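Local coordinates for protein diaminopimelate decarboxylase (Psychromonas ingrahamii, PDB 4XG1) that probably decarboxylates meso-diaminopimelate to L-lysine, the last step of lysine biosynthesis, as a homodimer that uses pyridoxal 5'-phosphate, at residues R11-E15 and G16-E20; F79-S83 and V84-M88; E126-S129 and E130-I134. All coordinates share one frame; numbering follows the deposited sequence.

Interaction 1 (R11-E15 and G16-E20); sequences RLFVE and GLPVE
R11 reaches across to E20 with one nitrogen of its guanidinium: NH1 gives a salt bridge to OE1 at 3.2 Å, nearly straight and in the guanidinium plane, while the two planar groups stand 59° apart. A bend at chi3 (-60°) turns that end toward E20, and R11 NE holds D9 as a second acidic partner. Next, the carbonyl of L12 takes the amide of V19 (O to N 3.0 Å), joining the first turn of the helix to the strand. F13 lays one ring face over the L17-P18 peptide and the proline ring, with P18 CD 4.1 Å from the ring centroid in a CH-pi contact. V14 forms a hydrogen-bonded antiparallel pair with L17, its N 2.7 Å from L17 O, and its CG1 packs on V19 CG2 at 3.7 Å. A type II' turn from V14 to L17 closes this tight beta hairpin, with E15 and G16 at its corners; the E15 carboxylate turns outward to S34, A36 and G397. P18 occupies the N-cap position, just ahead of helix 19-26. Strand 12-14 is thus the middle of a three-stranded antiparallel sheet, between 4-6 and 17-18, with V14 also resting on strand 391-396.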
ATOM      1  N   ARG B  11      -7.421  32.149   5.735  1.00 47.78           N
ATOM      2  CA  ARG B  11      -7.962  30.812   5.719  1.00 41.23           C
ATOM      3  C   ARG B  11      -7.714  30.197   4.361  1.00 36.72           C
ATOM      4  O   ARG B  11      -7.779  30.899   3.354  1.00 32.20           O
ATOM      5  CB  ARG B  11      -9.471  30.846   5.922  1.00 42.17           C
ATOM      6  CG  ARG B  11      -9.958  31.298   7.295  1.00 42.61           C
ATOM      7  CD  ARG B  11     -11.477  31.124   7.405  1.00 40.74           C
ATOM      8  NE  ARG B  11     -12.213  31.910   6.393  1.00 41.72           N
ATOM      9  CZ  ARG B  11     -13.479  31.710   6.016  1.00 39.32           C
ATOM     10  NH1 ARG B  11     -14.209  30.737   6.552  1.00 40.44           N
ATOM     11  NH2 ARG B  11     -14.019  32.489   5.091  1.00 36.71           N
ATOM     12  N   LEU B  12      -7.452  28.881   4.349  1.00 33.11           N
ATOM     13  CA  LEU B  12      -7.176  28.155   3.113  1.00 29.94           C
ATOM     14  C   LEU B  12      -8.458  27.768   2.405  1.00 26.81           C
ATOM     15  O   LEU B  12      -9.401  27.310   3.020  1.00 26.93           O
ATOM     16  CB  LEU B  12      -6.325  26.916   3.390  1.00 31.48           C
ATOM     17  CG  LEU B  12      -5.888  26.102   2.156  1.00 32.10           C
ATOM     18  CD1 LEU B  12      -4.856  26.843   1.310  1.00 32.11           C
ATOM     19  CD2 LEU B  12      -5.337  24.761   2.603  1.00 32.24           C
ATOM     20  N   PHE B  13      -8.486  27.977   1.101  1.00 25.53           N
ATOM     21  CA  PHE B  13      -9.682  27.757   0.329  1.00 24.71           C
ATOM     22  C   PHE B  13      -9.365  26.807  -0.772  1.00 25.08           C
ATOM     23  O   PHE B  13      -8.241  26.725  -1.228  1.00 27.06           O
ATOM     24  CB  PHE B  13     -10.153  29.054  -0.343  1.00 27.56           C
ATOM     25  CG  PHE B  13     -11.265  29.768   0.394  1.00 26.84           C
ATOM     26  CD1 PHE B  13     -11.106  30.151   1.732  1.00 26.97           C
ATOM     27  CD2 PHE B  13     -12.465  30.067  -0.255  1.00 25.67           C
ATOM     28  CE1 PHE B  13     -12.124  30.807   2.406  1.00 25.67           C
ATOM     29  CE2 PHE B  13     -13.486  30.710   0.423  1.00 24.88           C
ATOM     30  CZ  PHE B  13     -13.313  31.089   1.744  1.00 23.74           C
ATOM     31  N   VAL B  14     -10.385  26.095  -1.199  1.00 25.18           N
ATOM     32  CA  VAL B  14     -10.278  25.219  -2.304  1.00 24.25           C
ATOM     33  C   VAL B  14     -11.363  25.690  -3.224  1.00 23.61           C
ATOM     34  O   VAL B  14     -12.539  25.593  -2.896  1.00 22.58           O
ATOM     35  CB  VAL B  14     -10.445  23.703  -1.930  1.00 24.44           C
ATOM     36  CG1 VAL B  14     -11.577  23.468  -0.940  1.00 23.80           C
ATOM     37  CG2 VAL B  14     -10.632  22.866  -3.201  1.00 23.89           C
ATOM     38  N   GLU B  15     -10.950  26.214  -4.375  1.00 23.91           N
ATOM     39  CA  GLU B  15     -11.851  26.950  -5.252  1.00 23.79           C
ATOM     40  C   GLU B  15     -12.660  27.913  -4.348  1.00 24.30           C
ATOM     41  O   GLU B  15     -12.064  28.626  -3.523  1.00 25.53           O
ATOM     42  CB  GLU B  15     -12.681  25.974  -6.074  1.00 22.78           C
ATOM     43  CG  GLU B  15     -11.790  25.092  -6.938  1.00 23.09           C
ATOM     44  CD  GLU B  15     -12.532  24.229  -7.942  1.00 24.08           C
ATOM     45  OE1 GLU B  15     -13.733  24.506  -8.210  1.00 25.38           O
ATOM     46  OE2 GLU B  15     -11.918  23.263  -8.458  1.00 22.50           O
ATOM     47  N   GLY B  16     -13.979  27.870  -4.405  1.00 26.64           N
ATOM     48  CA  GLY B  16     -14.793  28.789  -3.633  1.00 30.23           C
ATOM     49  C   GLY B  16     -15.040  28.455  -2.170  1.00 32.62           C
ATOM     50  O   GLY B  16     -15.682  29.227  -1.473  1.00 35.87           O
ATOM     51  N   LEU B  17     -14.520  27.334  -1.676  1.00 32.81           N
ATOM     52  CA  LEU B  17     -14.876  26.889  -0.343  1.00 29.47           C
ATOM     53  C   LEU B  17     -13.706  26.889   0.620  1.00 30.10           C
ATOM     54  O   LEU B  17     -12.575  26.506   0.270  1.00 37.24           O
ATOM     55  CB  LEU B  17     -15.468  25.503  -0.413  1.00 30.79           C
ATOM     56  CG  LEU B  17     -16.879  25.348  -0.968  1.00 32.75           C
ATOM     57  CD1 LEU B  17     -17.212  23.857  -1.023  1.00 33.26           C
ATOM     58  CD2 LEU B  17     -17.919  26.080  -0.120  1.00 33.09           C
ATOM     59  N   PRO B  18     -13.952  27.333   1.839  1.00 27.35           N
ATOM     60  CA  PRO B  18     -12.957  27.097   2.867  1.00 29.90           C
ATOM     61  C   PRO B  18     -12.773  25.581   3.108  1.00 30.16           C
ATOM     62  O   PRO B  18     -13.746  24.841   3.177  1.00 27.10           O
ATOM     63  CB  PRO B  18     -13.542  27.768   4.127  1.00 29.23           C
ATOM     64  CG  PRO B  18     -14.866  28.309   3.742  1.00 28.86           C
ATOM     65  CD  PRO B  18     -15.218  27.847   2.365  1.00 28.00           C
ATOM     66  N   VAL B  19     -11.528  25.162   3.269  1.00 29.72           N
ATOM     67  CA  VAL B  19     -11.230  23.777   3.491  1.00 29.96           C
ATOM     68  C   VAL B  19     -11.818  23.346   4.821  1.00 31.32           C
ATOM     69  O   VAL B  19     -12.365  22.284   4.912  1.00 31.39           O
ATOM     70  CB  VAL B  19      -9.715  23.538   3.412  1.00 28.91           C
ATOM     71  CG1 VAL B  19      -9.343  22.155   3.912  1.00 27.87           C
ATOM     72  CG2 VAL B  19      -9.236  23.731   1.977  1.00 28.33           C
ATOM     73  N   GLU B  20     -11.750  24.188   5.840  1.00 36.38           N
ATOM     74  CA  GLU B  20     -12.300  23.841   7.151  1.00 37.84           C
ATOM     75  C   GLU B  20     -13.774  23.457   7.050  1.00 35.99           C
ATOM     76  O   GLU B  20     -14.265  22.672   7.842  1.00 34.15           O
ATOM     77  CB  GLU B  20     -12.128  24.992   8.144  1.00 45.50           C
ATOM     78  CG  GLU B  20     -13.114  26.146   7.987  1.00 52.95           C
ATOM     79  CD  GLU B  20     -12.814  27.328   8.910  1.00 62.43           C
ATOM     80  OE1 GLU B  20     -13.178  28.475   8.563  1.00 66.63           O
ATOM     81  OE2 GLU B  20     -12.212  27.121   9.989  1.00 70.28           O
TER

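Interaction 2 (F79-S83 and V84-M88); sequences FDIVS and VGELM. With LLP ((2S)-2-amino-6-[[3-hydroxy-2-methyl-5-(phosphonooxymethyl)pyridin-4-yl]methylideneamino]hexanoic acid), chain T.
V82 N donates to E86 OE1 at 2.8 Å, meeting the carboxylate oxygen from above its plane, 41° out. The carboxylate also lies against the V82 side chain, whose CG2 is 3.3 Å from E86 OE1. A water adds a second grip on that oxygen: it donates both to E86 OE1 (2.9 Å) and to the carbonyl oxygen of D80, so the buried carboxylate holds the end of the strand at two points, V82 N directly and D80 O through the water. E86 gets there with CG anti to its carbonyl carbon (chi1 -71°) and the chain extended beyond, running antiparallel to the I81 side chain, with the two CB atoms 3.8 Å apart. Beyond it, I81 CD1 packs on L87 CB at 3.7 Å. S83 is the N-cap: its OG accepts from E86 N at 3.0 Å, and its carbonyl takes L87 N in the first turn of the helix. This is the strand-to-helix corner of a beta-alpha-beta unit in the TIM barrel, where strand 78-81 turns back into helix 84-92, their axes 152° apart. D80 leaves the strand away from the helix, and its OD2 comes within 3.2 Å of the pyridine N1 of LLP, with E274, a predicted cofactor-binding residue, close by D80 OD2. S103 holds the other oxygen, D80 OD1. Farther out, E111 receives V84 N, strand 100-102 and helix 109-117 cover I81 and L87, and the second subunit reaches the cap through the carbonyl of its N385, hydrogen-bonded to S83 OG.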
ATOM      1  N   PHE B  79      -7.926   7.037 -21.984  1.00 14.62           N
ATOM      2  CA  PHE B  79      -7.468   6.485 -20.729  1.00 15.16           C
ATOM      3  C   PHE B  79      -6.428   5.433 -20.958  1.00 15.35           C
ATOM      4  O   PHE B  79      -6.534   4.640 -21.891  1.00 17.51           O
ATOM      5  CB  PHE B  79      -8.635   5.882 -19.989  1.00 14.86           C
ATOM      6  CG  PHE B  79      -9.659   6.900 -19.604  1.00 15.10           C
ATOM      7  CD1 PHE B  79      -9.518   7.635 -18.440  1.00 14.58           C
ATOM      8  CD2 PHE B  79     -10.756   7.158 -20.436  1.00 15.22           C
ATOM      9  CE1 PHE B  79     -10.441   8.617 -18.102  1.00 14.87           C
ATOM     10  CE2 PHE B  79     -11.670   8.139 -20.120  1.00 14.26           C
ATOM     11  CZ  PHE B  79     -11.521   8.872 -18.948  1.00 14.75           C
ATOM     12  N   ASP B  80      -5.407   5.449 -20.119  1.00 15.09           N
ATOM     13  CA  ASP B  80      -4.402   4.392 -20.103  1.00 14.52           C
ATOM     14  C   ASP B  80      -4.678   3.549 -18.850  1.00 12.28           C
ATOM     15  O   ASP B  80      -4.753   4.092 -17.755  1.00 12.72           O
ATOM     16  CB  ASP B  80      -3.018   5.039 -20.063  1.00 15.93           C
ATOM     17  CG  ASP B  80      -1.903   4.036 -19.919  1.00 18.05           C
ATOM     18  OD1 ASP B  80      -2.010   2.921 -20.495  1.00 17.73           O
ATOM     19  OD2 ASP B  80      -0.903   4.385 -19.223  1.00 20.42           O
ATOM     20  N   ILE B  81      -4.837   2.254 -19.030  1.00 10.11           N
ATOM     21  CA  ILE B  81      -5.234   1.379 -17.979  1.00  9.28           C
ATOM     22  C   ILE B  81      -4.220   0.281 -17.841  1.00  9.12           C
ATOM     23  O   ILE B  81      -3.475  -0.000 -18.786  1.00  9.35           O
ATOM     24  CB  ILE B  81      -6.605   0.700 -18.232  1.00  9.04           C
ATOM     25  CG1 ILE B  81      -6.522  -0.327 -19.361  1.00  8.80           C
ATOM     26  CG2 ILE B  81      -7.688   1.740 -18.493  1.00  8.76           C
ATOM     27  CD1 ILE B  81      -7.815  -1.067 -19.590  1.00  8.91           C
ATOM     28  N   VAL B  82      -4.200  -0.361 -16.666  1.00  8.57           N
ATOM     29  CA  VAL B  82      -3.303  -1.480 -16.409  1.00  8.23           C
ATOM     30  C   VAL B  82      -3.965  -2.723 -15.882  1.00  7.91           C
ATOM     31  O   VAL B  82      -3.267  -3.685 -15.547  1.00  7.84           O
ATOM     32  CB  VAL B  82      -2.169  -1.094 -15.430  1.00  8.44           C
ATOM     33  CG1 VAL B  82      -1.332   0.023 -16.048  1.00  8.55           C
ATOM     34  CG2 VAL B  82      -2.738  -0.644 -14.092  1.00  8.40           C
ATOM     35  N   SER B  83      -5.285  -2.758 -15.846  1.00  7.76           N
ATOM     36  CA  SER B  83      -5.980  -3.940 -15.335  1.00  7.83           C
ATOM     37  C   SER B  83      -7.401  -3.932 -15.785  1.00  8.08           C
ATOM     38  O   SER B  83      -7.916  -2.895 -16.195  1.00  8.62           O
ATOM     39  CB  SER B  83      -5.949  -3.985 -13.800  1.00  7.61           C
ATOM     40  OG  SER B  83      -6.724  -2.942 -13.244  1.00  7.55           O
ATOM     41  N   VAL B  84      -8.054  -5.071 -15.662  1.00  8.27           N
ATOM     42  CA  VAL B  84      -9.466  -5.137 -15.930  1.00  8.79           C
ATOM     43  C   VAL B  84     -10.258  -4.313 -14.910  1.00  9.03           C
ATOM     44  O   VAL B  84     -11.317  -3.807 -15.190  1.00  9.19           O
ATOM     45  CB  VAL B  84      -9.971  -6.610 -15.966  1.00  9.05           C
ATOM     46  CG1 VAL B  84      -9.765  -7.320 -14.627  1.00  8.92           C
ATOM     47  CG2 VAL B  84     -11.462  -6.646 -16.346  1.00  9.30           C
ATOM     48  N   GLY B  85      -9.749  -4.202 -13.705  1.00  9.70           N
ATOM     49  CA  GLY B  85     -10.365  -3.352 -12.702  1.00  9.88           C
ATOM     50  C   GLY B  85     -10.429  -1.949 -13.233  1.00 10.28           C
ATOM     51  O   GLY B  85     -11.453  -1.263 -13.073  1.00 10.17           O
ATOM     52  N   GLU B  86      -9.330  -1.496 -13.859  1.00 10.53           N
ATOM     53  CA  GLU B  86      -9.286  -0.127 -14.393  1.00 10.86           C
ATOM     54  C   GLU B  86     -10.174  -0.003 -15.601  1.00 11.28           C
ATOM     55  O   GLU B  86     -10.817   1.021 -15.785  1.00 11.58           O
ATOM     56  CB  GLU B  86      -7.855   0.344 -14.675  1.00 10.76           C
ATOM     57  CG  GLU B  86      -7.076   0.588 -13.380  1.00 10.79           C
ATOM     58  CD  GLU B  86      -5.750   1.300 -13.567  1.00 10.95           C
ATOM     59  OE1 GLU B  86      -5.284   1.416 -14.726  1.00 11.79           O
ATOM     60  OE2 GLU B  86      -5.156   1.755 -12.559  1.00 10.72           O
ATOM     61  N   LEU B  87     -10.215  -1.038 -16.414  1.00 12.25           N
ATOM     62  CA  LEU B  87     -11.102  -1.051 -17.561  1.00 13.99           C
ATOM     63  C   LEU B  87     -12.537  -0.808 -17.109  1.00 15.85           C
ATOM     64  O   LEU B  87     -13.223   0.060 -17.655  1.00 14.46           O
ATOM     65  CB  LEU B  87     -11.017  -2.390 -18.296  1.00 14.58           C
ATOM     66  CG  LEU B  87     -12.053  -2.652 -19.404  1.00 14.46           C
ATOM     67  CD1 LEU B  87     -11.964  -1.615 -20.504  1.00 14.67           C
ATOM     68  CD2 LEU B  87     -11.881  -4.036 -19.992  1.00 14.44           C
ATOM     69  N   MET B  88     -12.973  -1.559 -16.097  1.00 17.74           N
ATOM     70  CA  MET B  88     -14.360  -1.440 -15.594  1.00 19.28           C
ATOM     71  C   MET B  88     -14.608  -0.107 -14.932  1.00 17.49           C
ATOM     72  O   MET B  88     -15.695   0.441 -15.037  1.00 19.63           O
ATOM     73  CB  MET B  88     -14.695  -2.591 -14.645  1.00 21.48           C
ATOM     74  CG  MET B  88     -14.642  -3.974 -15.322  1.00 25.21           C
ATOM     75  SD  MET B  88     -15.594  -3.994 -16.874  1.00 30.76           S
ATOM     76  CE  MET B  88     -14.575  -5.026 -17.919  1.00 32.04           C
TER
HETATM   77  N1  LLP T 508       2.155   4.978 -18.477  1.00  9.41           N
HETATM   78  C2  LLP T 508       2.733   3.882 -17.972  1.00  9.06           C
HETATM   79  C2' LLP T 508       2.928   2.679 -18.859  1.00  9.02           C
HETATM   80  C3  LLP T 508       3.129   3.900 -16.551  1.00  9.09           C
HETATM   81  O3  LLP T 508       3.744   2.828 -16.000  1.00  9.55           O
HETATM   82  C4  LLP T 508       2.904   5.112 -15.756  1.00  8.87           C
HETATM   83  C4' LLP T 508       3.302   5.240 -14.319  1.00  9.12           C
HETATM   84  C5  LLP T 508       2.259   6.257 -16.429  1.00  8.42           C
HETATM   85  C6  LLP T 508       1.904   6.108 -17.762  1.00  9.07           C
HETATM   86  C5' LLP T 508       1.950   7.549 -15.723  1.00  7.86           C
HETATM   87  OP4 LLP T 508       3.069   8.173 -15.230  1.00  7.19           O
HETATM   88  P   LLP T 508       3.038   9.601 -14.504  1.00  7.64           P
HETATM   89  OP1 LLP T 508       1.900   9.478 -13.502  1.00  7.01           O
HETATM   90  OP2 LLP T 508       4.462   9.874 -13.966  1.00  6.90           O
HETATM   91  OP3 LLP T 508       2.894  10.681 -15.594  1.00  7.61           O
HETATM   92  N   LLP T 508       3.667   5.143  -7.173  1.00  8.90           N
HETATM   93  CA  LLP T 508       4.709   6.084  -7.756  1.00  9.03           C
HETATM   94  CB  LLP T 508       4.373   6.456  -9.195  1.00  9.14           C
HETATM   95  CG  LLP T 508       5.054   5.642 -10.278  1.00  9.21           C
HETATM   96  CD  LLP T 508       4.086   5.157 -11.333  1.00  9.07           C
HETATM   97  CE  LLP T 508       4.852   4.530 -12.513  1.00  9.33           C
HETATM   98  NZ  LLP T 508       4.094   4.178 -13.730  1.00  9.17           N
HETATM   99  C   LLP T 508       4.699   7.367  -6.960  1.00  8.89           C
HETATM  100  O   LLP T 508       3.877   7.568  -6.083  1.00  8.30           O
HETATM  101  OXT LLP T 508       5.495   8.268  -7.164  1.00  9.16           O
HETATM  102  O   HOH W   1      -3.388   3.427 -15.441  1.00 11.72           O

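Interaction 3 (E126-S129 and E130-I134); sequences ESIS and ELYRI
E126 and S127 lead into helix 128-140, whose opening turn is held by S127 O accepting weakly from both E130 N and L131 N, by another weak bond from Y132 N to I128 O, and by R133 N to S129 O. S127 is the N-cap: OG sits between its backbone N and carbonyl carbon (chi1 77°), which places it 3.0 Å from E130 N. From the third helical position E130 reaches back past the cap, and its OE1 accepts the amide of E126 at 2.8 Å, from above the carboxylate plane, in a bond close to straight (166°). One water bridges the S127 and E130 side chains, accepting from S127 OG and donating to E130 OE1 at 2.6 Å. One turn on, I128 CG2 rests against the Y132 ring, 3.5 Å from CE2. The other carboxylate oxygen, E130 OE2, forms a salt bridge with K107, while E126 turns away to R150 and G173. Replacing E130 by an alanine would probably leave the E126 amide and K107 without their acceptor and the water with one holder fewer. Across the dimer interface, R133, whose NH1 also donates to K107 O, forms a salt bridge with E291 of the second subunit, and K294 of the second subunit binds E126 O. An acidic side chain on the first helical turn should interact favourably with the helix dipole, and with K107 alongside, E130 is likely to stay ionised.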
ATOM      1  N   GLU B 126       4.535  -5.833 -23.675  1.00 15.08           N
ATOM      2  CA  GLU B 126       5.787  -5.751 -22.913  1.00 15.80           C
ATOM      3  C   GLU B 126       6.640  -7.025 -22.943  1.00 16.16           C
ATOM      4  O   GLU B 126       7.744  -7.028 -22.463  1.00 15.55           O
ATOM      5  CB  GLU B 126       5.449  -5.448 -21.442  1.00 15.72           C
ATOM      6  CG  GLU B 126       4.615  -4.175 -21.292  1.00 15.93           C
ATOM      7  CD  GLU B 126       5.130  -3.204 -20.235  1.00 15.50           C
ATOM      8  OE1 GLU B 126       6.310  -3.336 -19.845  1.00 14.34           O
ATOM      9  OE2 GLU B 126       4.340  -2.306 -19.821  1.00 14.80           O
ATOM     10  N   SER B 127       6.127  -8.106 -23.503  1.00 17.63           N
ATOM     11  CA  SER B 127       6.944  -9.267 -23.677  1.00 19.15           C
ATOM     12  C   SER B 127       6.519 -10.042 -24.904  1.00 21.49           C
ATOM     13  O   SER B 127       5.433  -9.812 -25.467  1.00 23.70           O
ATOM     14  CB  SER B 127       6.872 -10.153 -22.461  1.00 18.39           C
ATOM     15  OG  SER B 127       5.654 -10.876 -22.453  1.00 19.11           O
ATOM     16  N   ILE B 128       7.387 -10.965 -25.301  1.00 22.08           N
ATOM     17  CA  ILE B 128       7.137 -11.830 -26.423  1.00 24.69           C
ATOM     18  C   ILE B 128       6.065 -12.812 -26.013  1.00 23.72           C
ATOM     19  O   ILE B 128       5.061 -12.975 -26.734  1.00 24.62           O
ATOM     20  CB  ILE B 128       8.408 -12.588 -26.846  1.00 25.68           C
ATOM     21  CG1 ILE B 128       9.398 -11.628 -27.502  1.00 27.10           C
ATOM     22  CG2 ILE B 128       8.063 -13.689 -27.830  1.00 26.87           C
ATOM     23  CD1 ILE B 128      10.822 -12.187 -27.575  1.00 27.25           C
ATOM     24  N   SER B 129       6.262 -13.449 -24.857  1.00 21.81           N
ATOM     25  CA  SER B 129       5.240 -14.341 -24.316  1.00 21.58           C
ATOM     26  C   SER B 129       3.849 -13.730 -24.390  1.00 22.37           C
ATOM     27  O   SER B 129       2.873 -14.429 -24.637  1.00 22.92           O
ATOM     28  CB  SER B 129       5.528 -14.675 -22.885  1.00 21.69           C
ATOM     29  OG  SER B 129       6.158 -15.924 -22.759  1.00 21.71           O
ATOM     30  N   GLU B 130       3.766 -12.414 -24.188  1.00 22.34           N
ATOM     31  CA  GLU B 130       2.477 -11.720 -24.101  1.00 22.94           C
ATOM     32  C   GLU B 130       1.814 -11.626 -25.472  1.00 22.95           C
ATOM     33  O   GLU B 130       0.595 -11.790 -25.576  1.00 22.10           O
ATOM     34  CB  GLU B 130       2.639 -10.308 -23.488  1.00 21.44           C
ATOM     35  CG  GLU B 130       1.343  -9.510 -23.318  1.00 19.95           C
ATOM     36  CD  GLU B 130       1.573  -8.016 -23.076  1.00 20.60           C
ATOM     37  OE1 GLU B 130       2.681  -7.603 -22.603  1.00 20.74           O
ATOM     38  OE2 GLU B 130       0.623  -7.232 -23.278  1.00 21.25           O
ATOM     39  N   LEU B 131       2.619 -11.353 -26.507  1.00 24.24           N
ATOM     40  CA  LEU B 131       2.144 -11.427 -27.886  1.00 23.18           C
ATOM     41  C   LEU B 131       1.413 -12.741 -28.142  1.00 23.01           C
ATOM     42  O   LEU B 131       0.335 -12.745 -28.680  1.00 22.79           O
ATOM     43  CB  LEU B 131       3.278 -11.295 -28.875  1.00 21.79           C
ATOM     44  CG  LEU B 131       3.855  -9.915 -29.101  1.00 20.73           C
ATOM     45  CD1 LEU B 131       5.043 -10.052 -30.025  1.00 21.44           C
ATOM     46  CD2 LEU B 131       2.901  -8.925 -29.693  1.00 20.29           C
ATOM     47  N   TYR B 132       2.006 -13.852 -27.764  1.00 26.23           N
ATOM     48  CA  TYR B 132       1.387 -15.144 -28.047  1.00 30.92           C
ATOM     49  C   TYR B 132       0.084 -15.268 -27.299  1.00 32.56           C
ATOM     50  O   TYR B 132      -0.874 -15.841 -27.806  1.00 39.73           O
ATOM     51  CB  TYR B 132       2.343 -16.317 -27.720  1.00 34.60           C
ATOM     52  CG  TYR B 132       3.557 -16.366 -28.661  1.00 42.78           C
ATOM     53  CD1 TYR B 132       3.386 -16.534 -30.044  1.00 47.79           C
ATOM     54  CD2 TYR B 132       4.864 -16.212 -28.180  1.00 47.96           C
ATOM     55  CE1 TYR B 132       4.473 -16.550 -30.912  1.00 50.26           C
ATOM     56  CE2 TYR B 132       5.959 -16.230 -29.047  1.00 50.83           C
ATOM     57  CZ  TYR B 132       5.750 -16.394 -30.410  1.00 53.98           C
ATOM     58  OH  TYR B 132       6.814 -16.429 -31.272  1.00 55.14           O
ATOM     59  N   ARG B 133       0.056 -14.765 -26.072  1.00 32.31           N
ATOM     60  CA  ARG B 133      -1.122 -14.888 -25.252  1.00 28.62           C
ATOM     61  C   ARG B 133      -2.254 -14.081 -25.874  1.00 28.66           C
ATOM     62  O   ARG B 133      -3.383 -14.536 -25.947  1.00 27.47           O
ATOM     63  CB  ARG B 133      -0.846 -14.421 -23.838  1.00 27.24           C
ATOM     64  CG  ARG B 133      -2.101 -14.439 -22.986  1.00 26.23           C
ATOM     65  CD  ARG B 133      -1.836 -14.089 -21.538  1.00 24.75           C
ATOM     66  NE  ARG B 133      -1.188 -15.172 -20.836  1.00 23.72           N
ATOM     67  CZ  ARG B 133      -0.903 -15.158 -19.545  1.00 21.11           C
ATOM     68  NH1 ARG B 133      -1.200 -14.115 -18.819  1.00 22.23           N
ATOM     69  NH2 ARG B 133      -0.335 -16.197 -18.987  1.00 20.04           N
ATOM     70  N   ILE B 134      -1.942 -12.881 -26.322  1.00 27.82           N
ATOM     71  CA  ILE B 134      -2.959 -12.026 -26.853  1.00 29.58           C
ATOM     72  C   ILE B 134      -3.503 -12.669 -28.102  1.00 35.40           C
ATOM     73  O   ILE B 134      -4.716 -12.849 -28.242  1.00 41.07           O
ATOM     74  CB  ILE B 134      -2.424 -10.631 -27.175  1.00 27.98           C
ATOM     75  CG1 ILE B 134      -2.088  -9.911 -25.868  1.00 27.97           C
ATOM     76  CG2 ILE B 134      -3.450  -9.820 -27.960  1.00 27.54           C
ATOM     77  CD1 ILE B 134      -1.491  -8.529 -26.046  1.00 27.60           C
TER
HETATM   78  O   HOH W   2       4.229  -8.914 -20.942  1.00  7.34           O

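From the N terminus, interaction 1 comes first, a hairpin closing within ten residues and running straight into helix 19-26; it belongs to the small three-stranded sheet, outside the TIM barrel. Interactions 2 and 3 follow in series, neither crossing nor enclosing another contact. Each closes the corner where a barrel strand passes into its helix: 78-81 into 84-92, then 122-125 into 128-140. Strand 100-102 and helix 109-117 intervene, and that helix packs against both corners. Both also meet the second subunit. Their centres lie about 18 Å apart, whereas interactions 1 and 3 are about 49 Å apart, centre to centre, on opposite sides of the chain's centre.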